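Local atomic coordinates of Ycf48-like protein (Thermosynechococcus elongatus, PDB entry 5OJ5), a protein that probably assists the early assembly of photosystem II and the replacement of photodamaged D1, and binds the C-terminal prepropeptide of the D1 protein. Residues W47-L52 and I334-V339; A56-M61 and F327-K332; R221-R226 and M240-G245; I247-P252 and E260-L265. All blocks are in the same frame, centred on the assembly; numbering follows the deposited sequence.

How the interactions relate
From the N terminus, strand 47-51 pairs at once with the last strand, 334-338, so that interaction 1 spans nearly the whole chain and closes the seven-bladed ring. Strand 58-63 then begins the next blade, and interaction 2 packs it against strand 325-329; this contact falls within the span of interaction 1 and touches it, Leu336 N lying 2.9 Å from Ile328 O. Interactions 3 and 4 fall inside both spans and follow one another without crossing. Interaction 3 joins the loop entering one blade to strand 238-242, and interaction 4 joins residues 260-265 to strand 246-251 of the same blade by a single beta bridge. Their centres lie about 10 Å apart and about 24 to 29 Å from those of interactions 1 and 2.

Interaction 1: residues W47-L52 and I334-V339; sequences WEAIQL and ILLRYV
Trp47 opens the pairing of strand 47-51 with strand 334-338 by stacking on Tyr338, its partner in a non-hydrogen-bonded antiparallel pair. The tyrosine turns its edge to the indole face, the planes 82° apart, and Tyr338 CB sits over the six-membered ring, 4.1 Å from its centroid. At Glu48 the strands exchange two backbone hydrogen bonds with Arg337, and the side chains run alongside each other in the same direction. Glu48 OE1 takes the salt bridge from Arg337 NE at 2.7 Å, with a weak second bond from NH2. The oxygen lies near the guanidinium plane but is approached from above the carboxylate, the two planes being 80° apart; a bend at chi3 (80°) brings the arginine's NE edge round to it. Ala49 CB rests on Leu336 CD2 at 3.9 Å. Ile50 repeats the double backbone bond with Leu335 and lays CD1 against Arg337 CB, 3.8 Å away. Gln51 brings OE1 beside Ile334 CG1. This N- and C-terminal strand closure, common in beta-propellers, makes 47-51 the outermost strand of its sheet, with 334-338 bonded on its other side to 325-329.

Interaction 2: residues A56-M61 and F327-K332; sequences ATILDM and FILGQK
The strands 58-61 and 327-329 run nearly antiparallel, 153° between their directions, but their axes stay 8.2 Å apart, too far for direct backbone pairing. They belong to different sheets, and the contact is the packing of one propeller blade on the next. A water bridges the backbones where they draw together, accepting from Ile58 N at 3.0 Å and donating to Gly330 O at 2.6 Å.

Among the side chains, Met61, in the conformer described here (one of two), forms a Met-aromatic contact with Phe327. The sulfur stands over one face of the ring, 3.7 Å from SD to the Phe327 centroid and displaced toward the rim near CD2. Met61 CE covers the same face closer to CG, 4.1 Å from the centroid, in a CH-pi contact. The side chain is extended through chi1 and chi2 and bends only at chi3 (-62°), laying SD and CE across the phenyl face. Leu329 fills the middle of the interface. Its CD1 lies against the backbone, 3.5 Å from Leu59 C, while CD2 meets Ile58 CG2 at 4.0 Å, the two side chains crossing at about a right angle. That backbone is locally distorted: Leu59 and Asp60 both face Val72 in a classic beta bulge. Asp60 OD2 accepts from Val105 N in strand 101-108.

Strand 58-63, the first of its own blade, thus touches the blades to both sides of it, its Leu59 and Asp60 meeting strand 101-108 and its Met61 packing on Leu319 of strand 317-320 and Leu335 of strand 334-338.

Interaction 3: residues R221-R226 and M240-G245; sequences RTTSRR and MIVNGG
Arg226 and Val242 bring the loop 221-226 up to the end of strand 238-242, where a single backbone hydrogen bond joins them, Asn243 N to Arg226 O at 2.8 Å, with Val242 CA also 3.4 Å from that oxygen. Arg225 makes the second bond. Its chain, extended from CG to NE, runs past Val242 CG2 and delivers NH1 to Asn243 O at 3.1 Å. The oxygen lies near the guanidinium plane, whereas the donor stands 37° out of the carbonyl plane. Arg225 NH1 also packs against Gly244 CA at 3.4 Å, on the side where a side chain would stand. Thr223 and Val242 meet tip to tip, OG1 to CG1 at 3.5 Å; with chi1 at 54° the hydroxyl also donates to Arg225 O, a bond within the loop. Thr222 OG1 touches Met240 CE. Within the loop, Arg221 grips Ser224 O side-on through NE and NH2, while Arg226 CD lies over the centre of the Arg221 guanidinium and Arg226 NH1 bonds to Arg202 O. All six loop residues belong to the Arg-rich patch. The arginines here spend several N-H groups on main-chain carbonyls, without carboxylate partners in this contact, and their positive charge probably remains available to an acidic partner.

Interaction 4: residues I247-P252 and E260-L265; sequences IAFSDP and ELLSPL
Ile247 and Leu262 form an isolated antiparallel beta bridge on the edge of a propeller blade, a hydrogen-bonded pair in which each backbone serves the other. Leu262 N donates to Ile247 O at 2.8 Å, nearly in line with the carbonyl, and Ile247 N returns a bond to Leu262 O at 3.0 Å from a donor tilted 22° off that carbonyl's plane. Residues 260-265 thus follow strand 246-251 for a short way, where the neighbouring blades have a regular fourth strand.

Side chains close in around the bridge. Ile247 holds CG1 between its backbone N and carbonyl carbon (chi1 74°), which places this branch 3.9 Å from Leu262 CB and carries CD1 on to Pro264 CG, also at 3.9 Å. Leu262 itself reaches the other way along the strand: its CD1 meets the Phe249 ring at the edge, in the ring plane, 3.9 Å from CE2. Leu261 turns its CD1 back over the bridge, close to Ile247 O, and also brushes Ala248 CB.

Further out, strand 238-242 backs the bridged strand, with Ile241 against Ile247 and Met240 bonded through its backbone to Ala248. Trp302 touches Ile247 from a loop, and strand 272-277 supplies Phe272 against Pro264 and Tyr277 against Phe249, so both segments also meet the next blade. Phe249 bonds through its backbone to Gly259, but next to the bridge the direct pairing is interrupted and a water fills in, accepting from Phe249 N and donating to Glu260 O at 2.7 Å.

Interaction 1: residues W47-L52 and I334-V339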
loop_
_atom_site.group_PDB
_atom_site.type_symbol
_atom_site.label_atom_id
_atom_site.label_comp_id
_atom_site.label_asym_id
_atom_site.label_seq_id
_atom_site.Cartn_x
_atom_site.Cartn_y
_atom_site.Cartn_z
ATOM N N TRP A 47 15.641 -3.782 9.597
ATOM C CA TRP A 47 15.447 -3.526 8.177
ATOM C C TRP A 47 16.769 -3.560 7.437
ATOM O O TRP A 47 17.680 -2.787 7.733
ATOM C CB TRP A 47 14.751 -2.189 7.987
ATOM C CG TRP A 47 13.364 -2.167 8.541
ATOM C CD1 TRP A 47 12.949 -1.583 9.710
ATOM C CD2 TRP A 47 12.201 -2.767 7.978
ATOM N NE1 TRP A 47 11.615 -1.773 9.904
ATOM C CE2 TRP A 47 11.120 -2.498 8.858
ATOM C CE3 TRP A 47 11.951 -3.479 6.793
ATOM C CZ2 TRP A 47 9.810 -2.917 8.580
ATOM C CZ3 TRP A 47 10.655 -3.887 6.518
ATOM C CH2 TRP A 47 9.596 -3.596 7.413
ATOM N N GLU A 48 16.863 -4.423 6.459
ATOM C CA GLU A 48 18.043 -4.475 5.602
ATOM C C GLU A 48 17.739 -3.820 4.260
ATOM O O GLU A 48 16.738 -4.132 3.623
ATOM C CB GLU A 48 18.480 -5.917 5.428
ATOM C CG GLU A 48 17.664 -6.858 4.617
ATOM C CD GLU A 48 18.483 -8.078 4.183
ATOM O OE1 GLU A 48 18.085 -8.719 3.180
ATOM O OE2 GLU A 48 19.532 -8.392 4.828
ATOM N N ALA A 49 18.594 -2.932 3.805
ATOM C CA ALA A 49 18.403 -2.245 2.542
ATOM C C ALA A 49 18.866 -3.132 1.392
ATOM O O ALA A 49 19.931 -3.735 1.451
ATOM C CB ALA A 49 19.158 -0.920 2.500
ATOM N N ILE A 50 18.044 -3.234 0.375
ATOM C CA ILE A 50 18.296 -3.973 -0.863
ATOM C C ILE A 50 18.167 -2.979 -2.004
ATOM O O ILE A 50 17.234 -2.168 -2.054
ATOM C CB ILE A 50 17.265 -5.122 -1.025
ATOM C CG1 ILE A 50 17.477 -6.200 0.054
ATOM C CG2 ILE A 50 17.353 -5.736 -2.447
ATOM C CD1 ILE A 50 16.400 -7.242 0.117
ATOM N N GLN A 51 19.094 -3.067 -2.949
ATOM C CA GLN A 51 18.938 -2.374 -4.216
ATOM C C GLN A 51 18.435 -3.367 -5.253
ATOM O O GLN A 51 19.142 -4.313 -5.606
ATOM C CB GLN A 51 20.272 -1.766 -4.653
ATOM C CG GLN A 51 20.179 -1.112 -6.047
ATOM C CD GLN A 51 19.288 0.118 -6.036
ATOM O OE1 GLN A 51 19.462 1.032 -5.208
ATOM N NE2 GLN A 51 18.357 0.178 -6.978
ATOM N N LEU A 52 17.217 -3.163 -5.740
ATOM C CA LEU A 52 16.712 -3.995 -6.811
ATOM C C LEU A 52 17.472 -3.691 -8.099
ATOM O O LEU A 52 18.051 -2.610 -8.265
ATOM C CB LEU A 52 15.247 -3.674 -7.032
ATOM C CG LEU A 52 14.343 -4.077 -5.852
ATOM C CD1 LEU A 52 12.936 -3.472 -6.072
ATOM C CD2 LEU A 52 14.262 -5.573 -5.709
ATOM N N ILE A 334 14.978 1.033 -4.374
ATOM C CA ILE A 334 15.355 0.702 -3.010
ATOM C C ILE A 334 14.196 -0.001 -2.315
ATOM O O ILE A 334 13.030 0.431 -2.397
ATOM C CB ILE A 334 15.740 1.975 -2.253
ATOM C CG1 ILE A 334 17.042 2.552 -2.867
ATOM C CG2 ILE A 334 15.863 1.692 -0.731
ATOM C CD1 ILE A 334 17.396 3.916 -2.377
ATOM N N LEU A 335 14.529 -1.101 -1.643
ATOM C CA LEU A 335 13.642 -1.875 -0.806
ATOM C C LEU A 335 14.269 -1.979 0.584
ATOM O O LEU A 335 15.463 -2.152 0.668
ATOM C CB LEU A 335 13.620 -3.229 -1.541
ATOM C CG LEU A 335 12.576 -4.214 -1.087
ATOM C CD1 LEU A 335 11.176 -3.630 -1.209
ATOM C CD2 LEU A 335 12.701 -5.473 -1.953
ATOM N N LEU A 336 13.479 -1.954 1.642
ATOM C CA LEU A 336 13.957 -2.488 2.916
ATOM C C LEU A 336 13.248 -3.802 3.165
ATOM O O LEU A 336 12.039 -3.920 2.895
ATOM C CB LEU A 336 13.660 -1.550 4.080
ATOM C CG LEU A 336 14.083 -0.091 3.911
ATOM C CD1 LEU A 336 13.687 0.706 5.178
ATOM C CD2 LEU A 336 15.518 0.024 3.572
ATOM N N ARG A 337 13.966 -4.782 3.703
ATOM C CA ARG A 337 13.436 -6.114 4.001
ATOM C C ARG A 337 13.559 -6.378 5.503
ATOM O O ARG A 337 14.611 -6.146 6.101
ATOM C CB ARG A 337 14.201 -7.191 3.231
ATOM C CG ARG A 337 13.665 -8.601 3.480
ATOM C CD ARG A 337 14.383 -9.602 2.582
ATOM N NE ARG A 337 15.678 -9.943 3.138
ATOM C CZ ARG A 337 15.892 -10.938 4.003
ATOM N NH1 ARG A 337 14.910 -11.700 4.434
ATOM N NH2 ARG A 337 17.099 -11.147 4.469
ATOM N N TYR A 338 12.479 -6.870 6.096
ATOM C CA TYR A 338 12.437 -7.140 7.544
ATOM C C TYR A 338 13.203 -8.422 7.846
ATOM O O TYR A 338 12.942 -9.458 7.235
ATOM C CB TYR A 338 10.980 -7.291 7.997
ATOM C CG TYR A 338 10.865 -7.391 9.490
ATOM C CD1 TYR A 338 10.743 -6.254 10.256
ATOM C CD2 TYR A 338 10.908 -8.624 10.138
ATOM C CE1 TYR A 338 10.681 -6.318 11.643
ATOM C CE2 TYR A 338 10.838 -8.696 11.535
ATOM C CZ TYR A 338 10.725 -7.534 12.258
ATOM O OH TYR A 338 10.674 -7.602 13.635
ATOM N N VAL A 339 14.119 -8.353 8.805
ATOM C CA VAL A 339 14.933 -9.486 9.234
ATOM C C VAL A 339 14.757 -9.641 10.751
ATOM O O VAL A 339 15.189 -8.773 11.535
ATOM C CB VAL A 339 16.409 -9.275 8.881
ATOM C CG1 VAL A 339 17.228 -10.459 9.381
ATOM C CG2 VAL A 339 16.570 -9.088 7.370
#

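Interaction 2: residues A56-M61 and F327-K332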
loop_
_atom_site.group_PDB
_atom_site.type_symbol
_atom_site.label_atom_id
_atom_site.label_comp_id
_atom_site.label_asym_id
_atom_site.label_seq_id
_atom_site.Cartn_x
_atom_site.Cartn_y
_atom_site.Cartn_z
ATOM N N ALA A 56 13.566 2.080 -11.382
ATOM C CA ALA A 56 12.163 2.453 -11.405
ATOM C C ALA A 56 11.547 2.367 -10.009
ATOM O O ALA A 56 11.889 1.507 -9.205
ATOM C CB ALA A 56 11.399 1.484 -12.315
ATOM N N THR A 57 10.612 3.268 -9.744
ATOM C CA THR A 57 9.858 3.198 -8.496
ATOM C C THR A 57 8.951 1.973 -8.435
ATOM O O THR A 57 8.184 1.713 -9.361
ATOM C CB THR A 57 8.995 4.450 -8.396
ATOM O OG1 THR A 57 9.853 5.613 -8.406
ATOM C CG2 THR A 57 8.106 4.472 -7.157
ATOM N N ILE A 58 9.063 1.232 -7.343
ATOM C CA ILE A 58 8.201 0.094 -7.063
ATOM C C ILE A 58 6.947 0.562 -6.331
ATOM O O ILE A 58 7.033 1.352 -5.389
ATOM C CB ILE A 58 8.978 -0.978 -6.283
ATOM C CG1 ILE A 58 10.241 -1.413 -7.053
ATOM C CG2 ILE A 58 8.079 -2.165 -5.972
ATOM C CD1 ILE A 58 10.014 -1.694 -8.533
ATOM N N LEU A 59 5.794 0.038 -6.741
ATOM C CA LEU A 59 4.511 0.481 -6.218
ATOM C C LEU A 59 3.770 -0.545 -5.392
ATOM O O LEU A 59 2.942 -0.161 -4.559
ATOM C CB LEU A 59 3.636 0.988 -7.352
ATOM C CG LEU A 59 4.229 2.188 -8.107
ATOM C CD1 LEU A 59 3.322 2.528 -9.289
ATOM C CD2 LEU A 59 4.359 3.386 -7.162
ATOM N N ASP A 60 3.976 -1.838 -5.619
ATOM C CA ASP A 60 3.214 -2.838 -4.873
ATOM C C ASP A 60 3.939 -4.170 -4.915
ATOM O O ASP A 60 4.826 -4.404 -5.750
ATOM C CB ASP A 60 1.780 -2.942 -5.399
ATOM C CG ASP A 60 0.813 -3.526 -4.377
ATOM O OD1 ASP A 60 1.130 -3.566 -3.147
ATOM O OD2 ASP A 60 -0.280 -3.925 -4.825
ATOM N N MET A 61 3.519 -5.080 -4.029
ATOM C CA MET A 61 4.129 -6.391 -3.866
ATOM C C MET A 61 3.080 -7.344 -3.320
ATOM O O MET A 61 2.292 -6.956 -2.474
ATOM C CB MET A 61 5.352 -6.261 -2.948
ATOM C CG MET A 61 6.115 -7.548 -2.677
ATOM S SD MET A 61 7.412 -7.410 -1.431
ATOM C CE MET A 61 8.502 -6.220 -2.175
ATOM N N PHE A 327 8.301 -5.593 3.974
ATOM C CA PHE A 327 9.071 -4.795 3.050
ATOM C C PHE A 327 8.621 -3.355 3.129
ATOM O O PHE A 327 7.449 -3.050 3.369
ATOM C CB PHE A 327 8.905 -5.296 1.608
ATOM C CG PHE A 327 9.439 -6.647 1.427
ATOM C CD1 PHE A 327 10.732 -6.863 1.039
ATOM C CD2 PHE A 327 8.604 -7.741 1.710
ATOM C CE1 PHE A 327 11.187 -8.189 0.942
ATOM C CE2 PHE A 327 9.043 -9.017 1.615
ATOM C CZ PHE A 327 10.299 -9.229 1.241
ATOM N N ILE A 328 9.561 -2.466 2.894
ATOM C CA ILE A 328 9.258 -1.046 2.747
ATOM C C ILE A 328 9.748 -0.617 1.374
ATOM O O ILE A 328 10.885 -0.912 0.985
ATOM C CB ILE A 328 9.917 -0.216 3.849
ATOM C CG1 ILE A 328 9.274 -0.634 5.181
ATOM C CG2 ILE A 328 9.732 1.257 3.590
ATOM C CD1 ILE A 328 9.851 0.023 6.405
ATOM N N LEU A 329 8.868 0.032 0.631
ATOM C CA LEU A 329 9.170 0.534 -0.710
ATOM C C LEU A 329 9.777 1.938 -0.632
ATOM O O LEU A 329 9.168 2.854 -0.061
ATOM C CB LEU A 329 7.918 0.522 -1.594
ATOM C CG LEU A 329 7.103 -0.763 -1.630
ATOM C CD1 LEU A 329 5.969 -0.641 -2.607
ATOM C CD2 LEU A 329 7.876 -2.002 -1.971
ATOM N N GLY A 330 10.994 2.070 -1.127
ATOM C CA GLY A 330 11.673 3.331 -1.289
ATOM C C GLY A 330 11.602 3.829 -2.712
ATOM O O GLY A 330 10.814 3.341 -3.521
ATOM N N GLN A 331 12.494 4.739 -3.058
ATOM C CA GLN A 331 12.572 5.299 -4.407
ATOM C C GLN A 331 13.662 4.588 -5.173
ATOM O O GLN A 331 14.569 4.005 -4.587
ATOM C CB GLN A 331 12.928 6.783 -4.340
ATOM C CG GLN A 331 11.972 7.610 -3.571
ATOM C CD GLN A 331 12.483 8.989 -3.324
ATOM O OE1 GLN A 331 13.046 9.266 -2.287
ATOM N NE2 GLN A 331 12.317 9.878 -4.306
ATOM N N LYS A 332 13.572 4.642 -6.496
ATOM C CA LYS A 332 14.702 4.278 -7.329
ATOM C C LYS A 332 15.175 2.853 -7.085
ATOM O O LYS A 332 16.376 2.562 -7.074
ATOM C CB LYS A 332 15.852 5.277 -7.195
ATOM C CG LYS A 332 16.900 5.121 -6.056
ATOM C CD LYS A 332 17.873 6.288 -5.886
ATOM C CE LYS A 332 18.588 6.048 -4.609
ATOM N NZ LYS A 332 19.960 5.971 -5.069
HETATM O O HOH W 1 11.391 1.657 -5.450
#

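Interaction 3: residues R221-R226 and M240-G245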
loop_
_atom_site.group_PDB
_atom_site.type_symbol
_atom_site.label_atom_id
_atom_site.label_comp_id
_atom_site.label_asym_id
_atom_site.label_seq_id
_atom_site.Cartn_x
_atom_site.Cartn_y
_atom_site.Cartn_z
ATOM N N ARG A 221 -12.784 15.831 7.646
ATOM C CA ARG A 221 -11.548 15.677 8.405
ATOM C C ARG A 221 -11.724 16.305 9.790
ATOM O O ARG A 221 -12.632 17.102 10.039
ATOM C CB ARG A 221 -10.337 16.234 7.648
ATOM C CG ARG A 221 -10.216 17.747 7.642
ATOM C CD ARG A 221 -8.999 18.109 6.869
ATOM N NE ARG A 221 -8.662 19.529 6.950
ATOM C CZ ARG A 221 -9.196 20.478 6.195
ATOM N NH1 ARG A 221 -10.136 20.187 5.304
ATOM N NH2 ARG A 221 -8.804 21.742 6.367
ATOM N N THR A 222 -10.833 15.942 10.702
ATOM C CA THR A 222 -10.958 16.328 12.088
ATOM C C THR A 222 -9.755 17.129 12.555
ATOM O O THR A 222 -9.613 17.397 13.769
ATOM C CB THR A 222 -11.256 15.124 12.973
ATOM O OG1 THR A 222 -10.288 14.115 12.705
ATOM C CG2 THR A 222 -12.663 14.560 12.670
ATOM N N THR A 223 -8.920 17.577 11.621
ATOM C CA THR A 223 -7.817 18.469 11.887
ATOM C C THR A 223 -7.822 19.565 10.847
ATOM O O THR A 223 -8.256 19.338 9.720
ATOM C CB THR A 223 -6.455 17.734 11.716
ATOM O OG1 THR A 223 -6.347 17.101 10.437
ATOM C CG2 THR A 223 -6.299 16.639 12.761
ATOM N N SER A 224 -7.293 20.742 11.218
ATOM C CA SER A 224 -7.087 21.759 10.195
ATOM C C SER A 224 -6.111 21.284 9.132
ATOM O O SER A 224 -6.343 21.499 7.934
ATOM C CB SER A 224 -6.573 23.043 10.822
ATOM O OG SER A 224 -7.484 23.522 11.800
ATOM N N ARG A 225 -5.021 20.634 9.555
ATOM C CA ARG A 225 -4.053 20.072 8.613
ATOM C C ARG A 225 -4.771 19.096 7.667
ATOM O O ARG A 225 -5.633 18.327 8.088
ATOM C CB ARG A 225 -2.985 19.313 9.418
ATOM C CG ARG A 225 -2.055 20.167 10.267
ATOM C CD ARG A 225 -1.374 19.351 11.345
ATOM N NE ARG A 225 -0.615 20.225 12.247
ATOM C CZ ARG A 225 0.636 20.593 12.038
ATOM N NH1 ARG A 225 1.309 20.142 10.990
ATOM N NH2 ARG A 225 1.230 21.399 12.903
ATOM N N ARG A 226 -4.402 19.131 6.388
ATOM C CA ARG A 226 -5.031 18.239 5.423
ATOM C C ARG A 226 -4.613 16.791 5.653
ATOM O O ARG A 226 -3.496 16.494 6.101
ATOM C CB ARG A 226 -4.680 18.665 3.999
ATOM C CG ARG A 226 -5.145 20.045 3.598
ATOM C CD ARG A 226 -6.645 20.182 3.728
ATOM N NE ARG A 226 -7.113 21.500 3.314
ATOM C CZ ARG A 226 -7.327 21.860 2.061
ATOM N NH1 ARG A 226 -7.163 20.990 1.087
ATOM N NH2 ARG A 226 -7.796 23.082 1.770
ATOM N N MET A 240 -4.998 7.848 10.759
ATOM C CA MET A 240 -4.739 8.885 9.780
ATOM C C MET A 240 -3.345 9.463 9.945
ATOM O O MET A 240 -2.850 9.610 11.070
ATOM C CB MET A 240 -5.781 10.039 9.836
ATOM C CG MET A 240 -5.843 10.779 11.151
ATOM S SD MET A 240 -6.940 12.215 11.117
ATOM C CE MET A 240 -8.459 11.568 10.648
ATOM N N ILE A 241 -2.756 9.827 8.819
ATOM C CA ILE A 241 -1.572 10.679 8.725
ATOM C C ILE A 241 -2.032 12.002 8.129
ATOM O O ILE A 241 -2.690 12.011 7.078
ATOM C CB ILE A 241 -0.498 10.059 7.820
ATOM C CG1 ILE A 241 0.042 8.774 8.441
ATOM C CG2 ILE A 241 0.614 11.091 7.565
ATOM C CD1 ILE A 241 0.909 7.957 7.478
ATOM N N VAL A 242 -1.685 13.113 8.790
ATOM C CA VAL A 242 -2.029 14.439 8.303
ATOM C C VAL A 242 -0.749 15.218 8.030
ATOM O O VAL A 242 0.344 14.870 8.482
ATOM C CB VAL A 242 -2.964 15.229 9.237
ATOM C CG1 VAL A 242 -4.225 14.423 9.544
ATOM C CG2 VAL A 242 -2.236 15.616 10.481
ATOM N N ASN A 243 -0.919 16.316 7.286
ATOM C CA ASN A 243 0.189 17.182 6.909
ATOM C C ASN A 243 1.032 17.556 8.113
ATOM O O ASN A 243 0.526 17.754 9.223
ATOM C CB ASN A 243 -0.318 18.475 6.245
ATOM C CG ASN A 243 0.803 19.244 5.555
ATOM O OD1 ASN A 243 1.436 18.731 4.643
ATOM N ND2 ASN A 243 1.068 20.464 6.007
ATOM N N GLY A 244 2.336 17.634 7.885
ATOM C CA GLY A 244 3.208 18.169 8.900
ATOM C C GLY A 244 3.602 17.187 9.955
ATOM O O GLY A 244 3.969 17.593 11.061
ATOM N N GLY A 245 3.515 15.900 9.661
ATOM C CA GLY A 245 4.100 14.887 10.522
ATOM C C GLY A 245 3.252 14.536 11.717
ATOM O O GLY A 245 3.793 14.237 12.784
#

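Interaction 4: residues I247-P252 and E260-L265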
loop_
_atom_site.group_PDB
_atom_site.type_symbol
_atom_site.label_atom_id
_atom_site.label_comp_id
_atom_site.label_asym_id
_atom_site.label_seq_id
_atom_site.Cartn_x
_atom_site.Cartn_y
_atom_site.Cartn_z
ATOM N N ILE A 247 -0.221 12.267 13.374
ATOM C CA ILE A 247 -1.071 11.086 13.211
ATOM C C ILE A 247 -2.170 11.075 14.264
ATOM O O ILE A 247 -2.061 11.743 15.294
ATOM C CB ILE A 247 -0.301 9.742 13.223
ATOM C CG1 ILE A 247 0.156 9.405 14.642
ATOM C CG2 ILE A 247 0.829 9.762 12.238
ATOM C CD1 ILE A 247 0.861 8.053 14.756
ATOM N N ALA A 248 -3.232 10.303 14.006
ATOM C CA ALA A 248 -4.284 10.084 14.994
ATOM C C ALA A 248 -4.986 8.759 14.735
ATOM O O ALA A 248 -4.871 8.164 13.655
ATOM C CB ALA A 248 -5.310 11.235 15.005
ATOM N N PHE A 249 -5.714 8.291 15.748
ATOM C CA PHE A 249 -6.451 7.036 15.703
ATOM C C PHE A 249 -7.894 7.282 16.108
ATOM O O PHE A 249 -8.181 8.095 16.996
ATOM C CB PHE A 249 -5.843 6.016 16.681
ATOM C CG PHE A 249 -4.411 5.693 16.382
ATOM C CD1 PHE A 249 -4.112 4.689 15.495
ATOM C CD2 PHE A 249 -3.374 6.423 16.928
ATOM C CE1 PHE A 249 -2.770 4.384 15.183
ATOM C CE2 PHE A 249 -2.041 6.122 16.619
ATOM C CZ PHE A 249 -1.746 5.099 15.736
ATOM N N SER A 250 -8.804 6.541 15.483
ATOM C CA SER A 250 -10.210 6.712 15.791
ATOM C C SER A 250 -10.568 6.044 17.127
ATOM O O SER A 250 -9.883 5.139 17.623
ATOM C CB SER A 250 -11.077 6.183 14.645
ATOM O OG SER A 250 -10.974 4.789 14.512
ATOM N N ASP A 251 -11.665 6.535 17.705
ATOM C CA ASP A 251 -12.165 6.073 19.001
ATOM C C ASP A 251 -12.692 4.649 18.861
ATOM O O ASP A 251 -13.402 4.351 17.893
ATOM C CB ASP A 251 -13.310 7.034 19.379
ATOM C CG ASP A 251 -14.162 6.566 20.570
ATOM O OD1 ASP A 251 -15.258 7.142 20.762
ATOM O OD2 ASP A 251 -13.761 5.658 21.317
ATOM N N PRO A 252 -12.367 3.739 19.784
ATOM C CA PRO A 252 -12.938 2.388 19.662
ATOM C C PRO A 252 -14.460 2.352 19.696
ATOM O O PRO A 252 -15.060 1.495 19.041
ATOM C CB PRO A 252 -12.296 1.618 20.829
ATOM C CG PRO A 252 -11.688 2.667 21.713
ATOM C CD PRO A 252 -11.328 3.810 20.825
ATOM N N GLU A 260 -6.463 12.280 20.185
ATOM C CA GLU A 260 -5.500 13.373 20.156
ATOM C C GLU A 260 -4.566 13.287 18.955
ATOM O O GLU A 260 -4.195 12.214 18.481
ATOM C CB GLU A 260 -4.670 13.403 21.456
ATOM C CG GLU A 260 -3.385 12.540 21.451
ATOM C CD GLU A 260 -2.634 12.461 22.797
ATOM O OE1 GLU A 260 -2.918 11.534 23.586
ATOM O OE2 GLU A 260 -1.741 13.308 23.053
ATOM N N LEU A 261 -4.183 14.447 18.468
ATOM C CA LEU A 261 -3.239 14.533 17.376
ATOM C C LEU A 261 -1.832 14.308 17.926
ATOM O O LEU A 261 -1.377 15.063 18.786
ATOM C CB LEU A 261 -3.418 15.896 16.708
ATOM C CG LEU A 261 -2.752 16.041 15.344
ATOM C CD1 LEU A 261 -3.239 14.991 14.332
ATOM C CD2 LEU A 261 -2.935 17.447 14.818
ATOM N N LEU A 262 -1.158 13.260 17.462
ATOM C CA LEU A 262 0.155 12.866 17.947
ATOM C C LEU A 262 1.236 13.367 17.005
ATOM O O LEU A 262 1.033 13.486 15.793
ATOM C CB LEU A 262 0.253 11.345 18.048
ATOM C CG LEU A 262 -0.746 10.686 18.981
ATOM C CD1 LEU A 262 -0.831 9.187 18.752
ATOM C CD2 LEU A 262 -0.392 10.994 20.437
ATOM N N SER A 263 2.395 13.688 17.588
ATOM C CA SER A 263 3.574 14.120 16.844
ATOM C C SER A 263 4.665 13.109 17.141
ATOM O O SER A 263 5.430 13.261 18.109
ATOM C CB SER A 263 4.018 15.504 17.295
ATOM O OG SER A 263 2.936 16.394 17.198
ATOM N N PRO A 264 4.769 12.062 16.336
ATOM C CA PRO A 264 5.770 11.016 16.620
ATOM C C PRO A 264 7.212 11.509 16.638
ATOM O O PRO A 264 8.008 10.984 17.428
ATOM C CB PRO A 264 5.511 10.016 15.484
ATOM C CG PRO A 264 4.055 10.155 15.232
ATOM C CD PRO A 264 3.793 11.632 15.327
ATOM N N LEU A 265 7.572 12.491 15.801
ATOM C CA LEU A 265 8.917 13.070 15.768
ATOM C C LEU A 265 8.977 14.438 16.425
ATOM O O LEU A 265 9.963 15.164 16.239
ATOM C CB LEU A 265 9.445 13.178 14.339
ATOM C CG LEU A 265 10.235 11.988 13.845
ATOM C CD1 LEU A 265 10.693 12.187 12.430
ATOM C CD2 LEU A 265 11.421 11.717 14.736
HETATM O O HOH W 2 -5.215 9.712 18.228
#